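Local coordinates for putative Outer membrane protein (Helicobacter pylori, PDB 6GW5) that probably attaches the bacterium to host glycans of the Lewis X type, as the adhesin domain of a lectin-like outer membrane protein, at residues 409-412 with 413-416; 5-8 with 9-13; 362-365 with 366-369. All coordinates share one frame; numbering follows the deposited sequence.

Contact 1: residues 409-412 with 413-416; sequences LSQA and LAAM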
ATOM      1  N   LEU A 409      44.107   2.717  -0.270  1.00 70.03           N
ATOM      2  CA  LEU A 409      43.528   3.039  -1.566  1.00 64.19           C
ATOM      3  C   LEU A 409      42.530   4.165  -1.435  1.00 64.22           C
ATOM      4  O   LEU A 409      42.505   5.065  -2.245  1.00 65.36           O
ATOM      5  CB  LEU A 409      42.838   1.799  -2.131  1.00 62.62           C
ATOM      6  CG  LEU A 409      42.205   1.931  -3.502  1.00 55.41           C
ATOM      7  CD1 LEU A 409      43.256   1.998  -4.600  1.00 52.23           C
ATOM      8  CD2 LEU A 409      41.282   0.761  -3.733  1.00 55.30           C
ATOM      9  N   SER A 410      41.703   4.112  -0.402  1.00 70.14           N
ATOM     10  CA  SER A 410      40.731   5.160  -0.176  1.00 74.68           C
ATOM     11  C   SER A 410      41.351   6.516   0.158  1.00 72.84           C
ATOM     12  O   SER A 410      40.939   7.544  -0.375  1.00 67.18           O
ATOM     13  CB  SER A 410      39.777   4.734   0.907  1.00 75.36           C
ATOM     14  OG  SER A 410      38.969   5.835   1.225  1.00 91.06           O
ATOM     15  N   GLN A 411      42.350   6.489   1.033  1.00 80.94           N
ATOM     16  CA  GLN A 411      43.097   7.676   1.390  1.00 83.69           C
ATOM     17  C   GLN A 411      43.757   8.296   0.162  1.00 75.89           C
ATOM     18  O   GLN A 411      43.728   9.506   0.010  1.00 74.92           O
ATOM     19  CB  GLN A 411      44.085   7.392   2.518  1.00 89.75           C
ATOM     20  CG  GLN A 411      44.578   8.640   3.252  1.00103.85           C
ATOM     21  CD  GLN A 411      43.494   9.404   4.068  1.00109.52           C
ATOM     22  OE1 GLN A 411      42.626  10.008   3.461  1.00103.81           O
ATOM     23  NE2 GLN A 411      43.566   9.412   5.425  1.00106.39           N
ATOM     24  N   ALA A 412      44.306   7.480  -0.734  1.00 75.93           N
ATOM     25  CA  ALA A 412      44.855   7.993  -2.017  1.00 79.15           C
ATOM     26  C   ALA A 412      43.792   8.587  -2.965  1.00 88.33           C
ATOM     27  O   ALA A 412      44.028   9.605  -3.611  1.00 95.39           O
ATOM     28  CB  ALA A 412      45.652   6.916  -2.744  1.00 77.31           C
ATOM     29  N   LEU A 413      42.628   7.964  -3.033  1.00 84.31           N
ATOM     30  CA  LEU A 413      41.529   8.526  -3.780  1.00 83.33           C
ATOM     31  C   LEU A 413      41.117   9.914  -3.218  1.00 80.51           C
ATOM     32  O   LEU A 413      40.820  10.840  -3.979  1.00 78.04           O
ATOM     33  CB  LEU A 413      40.344   7.534  -3.778  1.00 86.39           C
ATOM     34  CG  LEU A 413      39.605   7.108  -5.051  1.00 89.31           C
ATOM     35  CD1 LEU A 413      40.553   6.889  -6.206  1.00 84.30           C
ATOM     36  CD2 LEU A 413      38.722   5.870  -4.817  1.00 86.80           C
ATOM     37  N   ALA A 414      41.124  10.055  -1.893  1.00 80.51           N
ATOM     38  CA  ALA A 414      40.677  11.282  -1.201  1.00 86.39           C
ATOM     39  C   ALA A 414      41.687  12.430  -1.353  1.00 89.27           C
ATOM     40  O   ALA A 414      41.308  13.591  -1.524  1.00 82.07           O
ATOM     41  CB  ALA A 414      40.435  10.981   0.275  1.00 85.20           C
ATOM     42  N   ALA A 415      42.968  12.071  -1.275  1.00 93.40           N
ATOM     43  CA  ALA A 415      44.080  12.959  -1.592  1.00 90.10           C
ATOM     44  C   ALA A 415      44.007  13.440  -3.025  1.00 95.48           C
ATOM     45  O   ALA A 415      44.241  14.608  -3.297  1.00112.97           O
ATOM     46  CB  ALA A 415      45.395  12.245  -1.378  1.00 90.14           C
ATOM     47  N   MET A 416      43.653  12.548  -3.941  1.00 94.81           N
ATOM     48  CA  MET A 416      43.409  12.942  -5.329  1.00 93.78           C
ATOM     49  C   MET A 416      42.136  13.793  -5.537  1.00 88.98           C
ATOM     50  O   MET A 416      41.991  14.373  -6.600  1.00 83.32           O
ATOM     51  CB  MET A 416      43.386  11.704  -6.232  1.00 95.68           C
ATOM     52  CG  MET A 416      44.710  10.947  -6.257  1.00 96.61           C
ATOM     53  SD  MET A 416      44.701   9.574  -7.425  1.00 96.40           S
ATOM     54  CE  MET A 416      46.116   9.941  -8.432  1.00 97.18           C
TER
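The side-chain amide of Gln-411 meets the methyl group of Ala-414 one turn on: OE1 of Gln-411 lies 4.0 Å from CB of Ala-414, a loose approach of a carbonyl oxygen to a methyl group. A bend in the side chain carries the amide there, since CG of Gln-411 stands anti to the backbone N (chi1 -161°) while chi2, at 66°, brings the group round toward the following turn. The remaining flat groups are peptides. Leu-413 N donates to Leu-409 O at 3.0 Å, Ala-414 N to Ser-410 O at 2.9 Å, Ala-415 N to Gln-411 O at 3.0 Å and Met-416 N to Ala-412 O at 3.0 Å. This is the i to i+4 ladder of an alpha-helix, here the C-terminal turns of helix 403-415, which packs against helix 3-32, a predicted coiled-coil element. Leu-409 and Leu-413, one turn apart, both lay their side chains on Tyr-12 of that helix. Met-416 continues the line, touching Leu-5 and Asn-9, whereas Ser-410, Gln-411, Ala-414 and Ala-415 belong to the exposed part of the surface. Within the segments, CB and CG of Met-416 both lie beside Ala-412 O, the carbonyl oxygen that receives its own N-H.

Contact 2: residues 5-8 with 9-13; sequences LKNL and NEKYE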
ATOM      1  N   LEU A   5      48.369  10.818 -13.771  1.00109.34           N
ATOM      2  CA  LEU A   5      47.558  10.903 -12.567  1.00 99.90           C
ATOM      3  C   LEU A   5      46.090  10.569 -12.856  1.00101.45           C
ATOM      4  O   LEU A   5      45.481   9.787 -12.121  1.00106.87           O
ATOM      5  CB  LEU A   5      47.727  12.293 -11.954  1.00 95.29           C
ATOM      6  CG  LEU A   5      47.142  12.564 -10.583  1.00100.43           C
ATOM      7  CD1 LEU A   5      48.181  13.124  -9.610  1.00 95.99           C
ATOM      8  CD2 LEU A   5      45.881  13.422 -10.620  1.00101.09           C
ATOM      9  N   LYS A   6      45.544  11.108 -13.946  1.00 99.01           N
ATOM     10  CA  LYS A   6      44.154  10.822 -14.316  1.00100.70           C
ATOM     11  C   LYS A   6      43.892   9.348 -14.544  1.00 93.59           C
ATOM     12  O   LYS A   6      42.888   8.841 -14.083  1.00 97.05           O
ATOM     13  CB  LYS A   6      43.705  11.597 -15.564  1.00105.79           C
ATOM     14  CG  LYS A   6      43.481  13.077 -15.297  1.00115.08           C
ATOM     15  CD  LYS A   6      42.127  13.591 -15.829  1.00111.17           C
ATOM     16  CE  LYS A   6      41.520  14.709 -14.943  1.00111.28           C
ATOM     17  NZ  LYS A   6      41.050  15.925 -15.683  1.00110.16           N
ATOM     18  N   ASN A   7      44.798   8.667 -15.235  1.00 85.41           N
ATOM     19  CA  ASN A   7      44.656   7.234 -15.469  1.00 85.10           C
ATOM     20  C   ASN A   7      44.647   6.455 -14.156  1.00 87.14           C
ATOM     21  O   ASN A   7      43.822   5.570 -13.936  1.00102.54           O
ATOM     22  CB  ASN A   7      45.792   6.720 -16.335  1.00 84.67           C
ATOM     23  CG  ASN A   7      45.583   5.278 -16.754  1.00 83.60           C
ATOM     24  OD1 ASN A   7      44.547   4.929 -17.310  1.00 74.63           O
ATOM     25  ND2 ASN A   7      46.548   4.427 -16.447  1.00 79.79           N
ATOM     26  N   LEU A   8      45.555   6.831 -13.271  1.00 74.70           N
ATOM     27  CA  LEU A   8      45.679   6.197 -11.976  1.00 75.14           C
ATOM     28  C   LEU A   8      44.420   6.404 -11.118  1.00 78.18           C
ATOM     29  O   LEU A   8      43.999   5.508 -10.373  1.00 82.42           O
ATOM     30  CB  LEU A   8      46.905   6.775 -11.247  1.00 76.04           C
ATOM     31  CG  LEU A   8      47.573   5.930 -10.165  1.00 76.66           C
ATOM     32  CD1 LEU A   8      48.306   4.764 -10.807  1.00 79.14           C
ATOM     33  CD2 LEU A   8      48.546   6.753  -9.329  1.00 79.95           C
ATOM     34  N   ASN A   9      43.891   7.619 -11.178  1.00 75.83           N
ATOM     35  CA  ASN A   9      42.773   8.031 -10.351  1.00 75.66           C
ATOM     36  C   ASN A   9      41.512   7.294 -10.735  1.00 75.06           C
ATOM     37  O   ASN A   9      40.692   7.004  -9.880  1.00 68.22           O
ATOM     38  CB  ASN A   9      42.557   9.542 -10.470  1.00 76.85           C
ATOM     39  CG  ASN A   9      41.310  10.025  -9.743  1.00 80.10           C
ATOM     40  OD1 ASN A   9      41.265  10.085  -8.509  1.00 88.46           O
ATOM     41  ND2 ASN A   9      40.290  10.361 -10.504  1.00 75.11           N
ATOM     42  N   GLU A  10      41.351   6.981 -12.009  1.00 76.22           N
ATOM     43  CA  GLU A  10      40.128   6.302 -12.406  1.00 85.32           C
ATOM     44  C   GLU A  10      40.292   4.779 -12.289  1.00 80.17           C
ATOM     45  O   GLU A  10      39.299   4.074 -12.105  1.00 76.20           O
ATOM     46  CB  GLU A  10      39.500   6.793 -13.729  1.00 93.92           C
ATOM     47  CG  GLU A  10      40.405   7.200 -14.901  1.00103.15           C
ATOM     48  CD  GLU A  10      40.886   6.006 -15.707  1.00115.02           C
ATOM     49  OE1 GLU A  10      40.871   6.068 -16.965  1.00121.16           O
ATOM     50  OE2 GLU A  10      41.239   4.976 -15.106  1.00119.56           O
ATOM     51  N   LYS A  11      41.524   4.291 -12.412  1.00 72.84           N
ATOM     52  CA  LYS A  11      41.807   2.904 -12.098  1.00 70.66           C
ATOM     53  C   LYS A  11      41.599   2.680 -10.604  1.00 70.35           C
ATOM     54  O   LYS A  11      41.008   1.665 -10.188  1.00 67.54           O
ATOM     55  CB  LYS A  11      43.201   2.508 -12.575  1.00 69.55           C
ATOM     56  CG  LYS A  11      43.222   2.426 -14.089  1.00 75.71           C
ATOM     57  CD  LYS A  11      44.364   1.634 -14.686  1.00 84.51           C
ATOM     58  CE  LYS A  11      43.890   1.198 -16.094  1.00 82.31           C
ATOM     59  NZ  LYS A  11      44.775   0.286 -16.864  1.00 81.86           N
ATOM     60  N   TYR A  12      42.023   3.647  -9.798  1.00 60.98           N
ATOM     61  CA  TYR A  12      41.840   3.529  -8.361  1.00 59.19           C
ATOM     62  C   TYR A  12      40.362   3.513  -8.038  1.00 57.09           C
ATOM     63  O   TYR A  12      39.918   2.686  -7.261  1.00 54.37           O
ATOM     64  CB  TYR A  12      42.545   4.650  -7.573  1.00 63.92           C
ATOM     65  CG  TYR A  12      44.055   4.537  -7.377  1.00 66.01           C
ATOM     66  CD1 TYR A  12      44.780   3.404  -7.757  1.00 61.50           C
ATOM     67  CD2 TYR A  12      44.762   5.593  -6.790  1.00 68.56           C
ATOM     68  CE1 TYR A  12      46.157   3.330  -7.569  1.00 67.93           C
ATOM     69  CE2 TYR A  12      46.142   5.532  -6.605  1.00 68.68           C
ATOM     70  CZ  TYR A  12      46.844   4.394  -6.984  1.00 69.51           C
ATOM     71  OH  TYR A  12      48.218   4.328  -6.807  1.00 70.50           O
ATOM     72  N   GLU A  13      39.616   4.431  -8.636  1.00 60.11           N
ATOM     73  CA  GLU A  13      38.211   4.565  -8.308  1.00 63.15           C
ATOM     74  C   GLU A  13      37.454   3.313  -8.743  1.00 54.00           C
ATOM     75  O   GLU A  13      36.507   2.895  -8.115  1.00 48.49           O
ATOM     76  CB  GLU A  13      37.633   5.851  -8.899  1.00 72.12           C
ATOM     77  CG  GLU A  13      36.441   6.362  -8.114  1.00 85.55           C
ATOM     78  CD  GLU A  13      35.517   7.323  -8.863  1.00102.00           C
ATOM     79  OE1 GLU A  13      35.142   8.298  -8.188  1.00100.72           O
ATOM     80  OE2 GLU A  13      35.144   7.139 -10.070  1.00105.80           O
TER
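Leu-8 covers one face of the Tyr-12 ring, a CH-pi contact between residues four apart in the first turns of helix 3-32, within a predicted coiled coil. The methine CG of Leu-8 lies 3.9 Å from the centroid of the Tyr-12 ring and 24° off its normal, displaced toward the rim, so that CZ of Tyr-12 is its nearest ring atom, 3.6 Å from CG. CD2 of Leu-8 follows the phenol outward, 3.5 Å from OH of Tyr-12. The two side chains run side by side and point the same way, with Leu-8 CG anti to its N (chi1 -156°) and Tyr-12 CG anti to its carbonyl carbon (chi1 -78°). Behind them, Tyr-12 N donates to Leu-8 O at 2.8 Å, and that carbonyl oxygen also lies over one face of the ring. Lys-11 N to Asn-7 O, at 3.0 Å, is the adjoining rung; Glu-10 N to Lys-6 O, at 3.2 Å, and Asn-9 N to Leu-5 O, at 2.8 Å, precede it. On the neighbouring flank the aliphatic part of Lys-11 crosses the amide of Asn-7, with CD of Lys-11 4.0 Å from ND2 of Asn-7. Farther out, Asn-7 touches Tyr-374 in a loop. That loop also fixes the end of the ring, since OH of Tyr-12 is hydrogen-bonded to OD1 of Asn-375.

Contact 3: residues 362-365 with 366-369; sequences AKNL and SQEI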
ATOM      1  N   ALA A 362      38.754  -7.397 -10.341  1.00 46.18           N
ATOM      2  CA  ALA A 362      39.511  -6.679  -9.330  1.00 43.15           C
ATOM      3  C   ALA A 362      40.946  -7.168  -9.272  1.00 45.26           C
ATOM      4  O   ALA A 362      41.851  -6.365  -9.118  1.00 44.92           O
ATOM      5  CB  ALA A 362      38.849  -6.793  -7.991  1.00 39.06           C
ATOM      6  N   LYS A 363      41.141  -8.472  -9.442  1.00 47.47           N
ATOM      7  CA  LYS A 363      42.465  -9.100  -9.353  1.00 52.91           C
ATOM      8  C   LYS A 363      43.358  -8.660 -10.540  1.00 56.62           C
ATOM      9  O   LYS A 363      44.490  -8.245 -10.347  1.00 55.18           O
ATOM     10  CB  LYS A 363      42.254 -10.612  -9.326  1.00 55.31           C
ATOM     11  CG  LYS A 363      43.450 -11.590  -9.268  1.00 58.97           C
ATOM     12  CD  LYS A 363      42.950 -13.028  -9.501  1.00 60.64           C
ATOM     13  CE  LYS A 363      43.609 -14.173  -8.725  1.00 63.45           C
ATOM     14  NZ  LYS A 363      44.944 -14.557  -9.265  1.00 65.96           N
ATOM     15  N   ASN A 364      42.789  -8.672 -11.747  1.00 59.13           N
ATOM     16  CA  ASN A 364      43.461  -8.231 -12.964  1.00 51.18           C
ATOM     17  C   ASN A 364      43.747  -6.755 -12.956  1.00 50.38           C
ATOM     18  O   ASN A 364      44.837  -6.329 -13.313  1.00 60.04           O
ATOM     19  CB  ASN A 364      42.634  -8.552 -14.204  1.00 52.61           C
ATOM     20  CG  ASN A 364      42.492 -10.043 -14.436  1.00 56.10           C
ATOM     21  OD1 ASN A 364      43.397 -10.830 -14.132  1.00 61.81           O
ATOM     22  ND2 ASN A 364      41.340 -10.450 -14.980  1.00 56.17           N
ATOM     23  N   LEU A 365      42.792  -5.974 -12.500  1.00 49.36           N
ATOM     24  CA  LEU A 365      42.990  -4.536 -12.381  1.00 54.89           C
ATOM     25  C   LEU A 365      44.108  -4.193 -11.359  1.00 55.94           C
ATOM     26  O   LEU A 365      44.955  -3.334 -11.617  1.00 54.27           O
ATOM     27  CB  LEU A 365      41.669  -3.835 -12.005  1.00 51.75           C
ATOM     28  CG  LEU A 365      41.707  -2.312 -11.891  1.00 49.23           C
ATOM     29  CD1 LEU A 365      42.332  -1.711 -13.132  1.00 52.58           C
ATOM     30  CD2 LEU A 365      40.315  -1.767 -11.698  1.00 46.31           C
ATOM     31  N   SER A 366      44.122  -4.872 -10.222  1.00 50.85           N
ATOM     32  CA  SER A 366      45.196  -4.632  -9.233  1.00 62.44           C
ATOM     33  C   SER A 366      46.601  -4.984  -9.792  1.00 67.44           C
ATOM     34  O   SER A 366      47.592  -4.405  -9.373  1.00 69.26           O
ATOM     35  CB  SER A 366      44.942  -5.406  -7.919  1.00 56.72           C
ATOM     36  OG  SER A 366      45.438  -6.722  -7.996  1.00 57.70           O
ATOM     37  N   GLN A 367      46.659  -5.929 -10.722  1.00 64.22           N
ATOM     38  CA  GLN A 367      47.897  -6.316 -11.337  1.00 69.66           C
ATOM     39  C   GLN A 367      48.310  -5.294 -12.353  1.00 73.77           C
ATOM     40  O   GLN A 367      49.492  -4.944 -12.421  1.00 74.20           O
ATOM     41  CB  GLN A 367      47.776  -7.673 -11.997  1.00 68.14           C
ATOM     42  CG  GLN A 367      47.803  -8.772 -10.957  1.00 65.75           C
ATOM     43  CD  GLN A 367      47.400 -10.132 -11.487  1.00 69.36           C
ATOM     44  OE1 GLN A 367      47.155 -11.039 -10.711  1.00 66.89           O
ATOM     45  NE2 GLN A 367      47.310 -10.279 -12.803  1.00 79.88           N
ATOM     46  N   GLU A 368      47.347  -4.806 -13.133  1.00 68.69           N
ATOM     47  CA  GLU A 368      47.648  -3.728 -14.065  1.00 71.35           C
ATOM     48  C   GLU A 368      48.135  -2.505 -13.318  1.00 63.94           C
ATOM     49  O   GLU A 368      49.088  -1.885 -13.729  1.00 72.85           O
ATOM     50  CB  GLU A 368      46.475  -3.377 -14.993  1.00 76.07           C
ATOM     51  CG  GLU A 368      46.046  -4.494 -15.965  1.00 91.42           C
ATOM     52  CD  GLU A 368      47.144  -5.183 -16.816  1.00 99.30           C
ATOM     53  OE1 GLU A 368      48.059  -4.534 -17.359  1.00 98.63           O
ATOM     54  OE2 GLU A 368      47.062  -6.419 -16.989  1.00103.07           O
ATOM     55  N   ILE A 369      47.534  -2.209 -12.180  1.00 66.89           N
ATOM     56  CA  ILE A 369      47.988  -1.100 -11.346  1.00 65.37           C
ATOM     57  C   ILE A 369      49.424  -1.305 -10.864  1.00 66.54           C
ATOM     58  O   ILE A 369      50.233  -0.393 -10.941  1.00 64.20           O
ATOM     59  CB  ILE A 369      47.048  -0.882 -10.148  1.00 66.76           C
ATOM     60  CG1 ILE A 369      45.729  -0.264 -10.643  1.00 64.66           C
ATOM     61  CG2 ILE A 369      47.689   0.044  -9.117  1.00 70.77           C
ATOM     62  CD1 ILE A 369      44.615  -0.208  -9.609  1.00 68.48           C
TER
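Lys-363 O is gripped by two donors from the following turn. OG of Ser-366 gives a hydrogen bond of 3.0 Å to Lys-363 O. A second, longer one of 3.2 Å runs from Gln-367 N to Lys-363 O, and the same N-H also makes a weak bond to Asn-364 O. The hydroxyl and the Gln-367 amide reach Lys-363 O from the same face of the carbonyl plane, the hydroxyl at a bent C=O...OG angle of 127°. The serine torsion makes this possible: with chi1 at 86°, OG sits between the backbone N and the carbonyl carbon of Ser-366, turned back toward the preceding turn. The arrangement is the familiar i to i-3 bond of a serine inside an alpha-helix, here helix 348-370. On each side of it the regular ladder continues, with Ser-366 N donating to Ala-362 O at 2.9 Å, Glu-368 N to Asn-364 O at 2.9 Å and Ile-369 N to Leu-365 O at 2.9 Å.

The remaining side-chain approaches are looser. Gln-367 lies alongside Lys-363, pointing the same way, and its OE1 is 4.0 Å from CG of Lys-363, so the aliphatic stem of the lysine meets the amide. The amides of Asn-364 and Gln-367 are turned 68° against each other. On the other flank the terminal CD1 of Ile-369 comes loosely, at 4.3 Å, to the branch carbon CG of Leu-365. This apolar pair faces helix 3-32, where Leu-365 touches Gln-14 and Tyr-18 and Ile-369 touches Tyr-12.

Ser-366 is itself buried, and its side chain touches Thr-379 in a loop. Its hydroxyl finds an acceptor, Lys-363 O, within its own helix, which is consistent with a polar side chain occupying an enclosed position by sharing one carbonyl.

How the contacts relate
All three contacts are short helical stretches of about two turns, clustered near one end of the elongated chain, with centres 44 to 46 Å from the centre of the chain. Helix 3-32, carrying contact 2, lies between the other two and touches both; contacts 1 and 3 stay apart, with nearest atoms about 6 Å from each other. Contact 1 is the surface member, whereas contacts 2 and 3 are partly buried. Tyr-12 joins the set: its CB packs 3.3 Å from CD1 of Leu-413, and its CE1 lies 3.9 Å from CG2 of Ile-369. Chemistry differs accordingly: contact 1 adds little beyond backbone bonds, contact 2 an aromatic face, and contact 3 a serine hydroxyl bonded within its own helix.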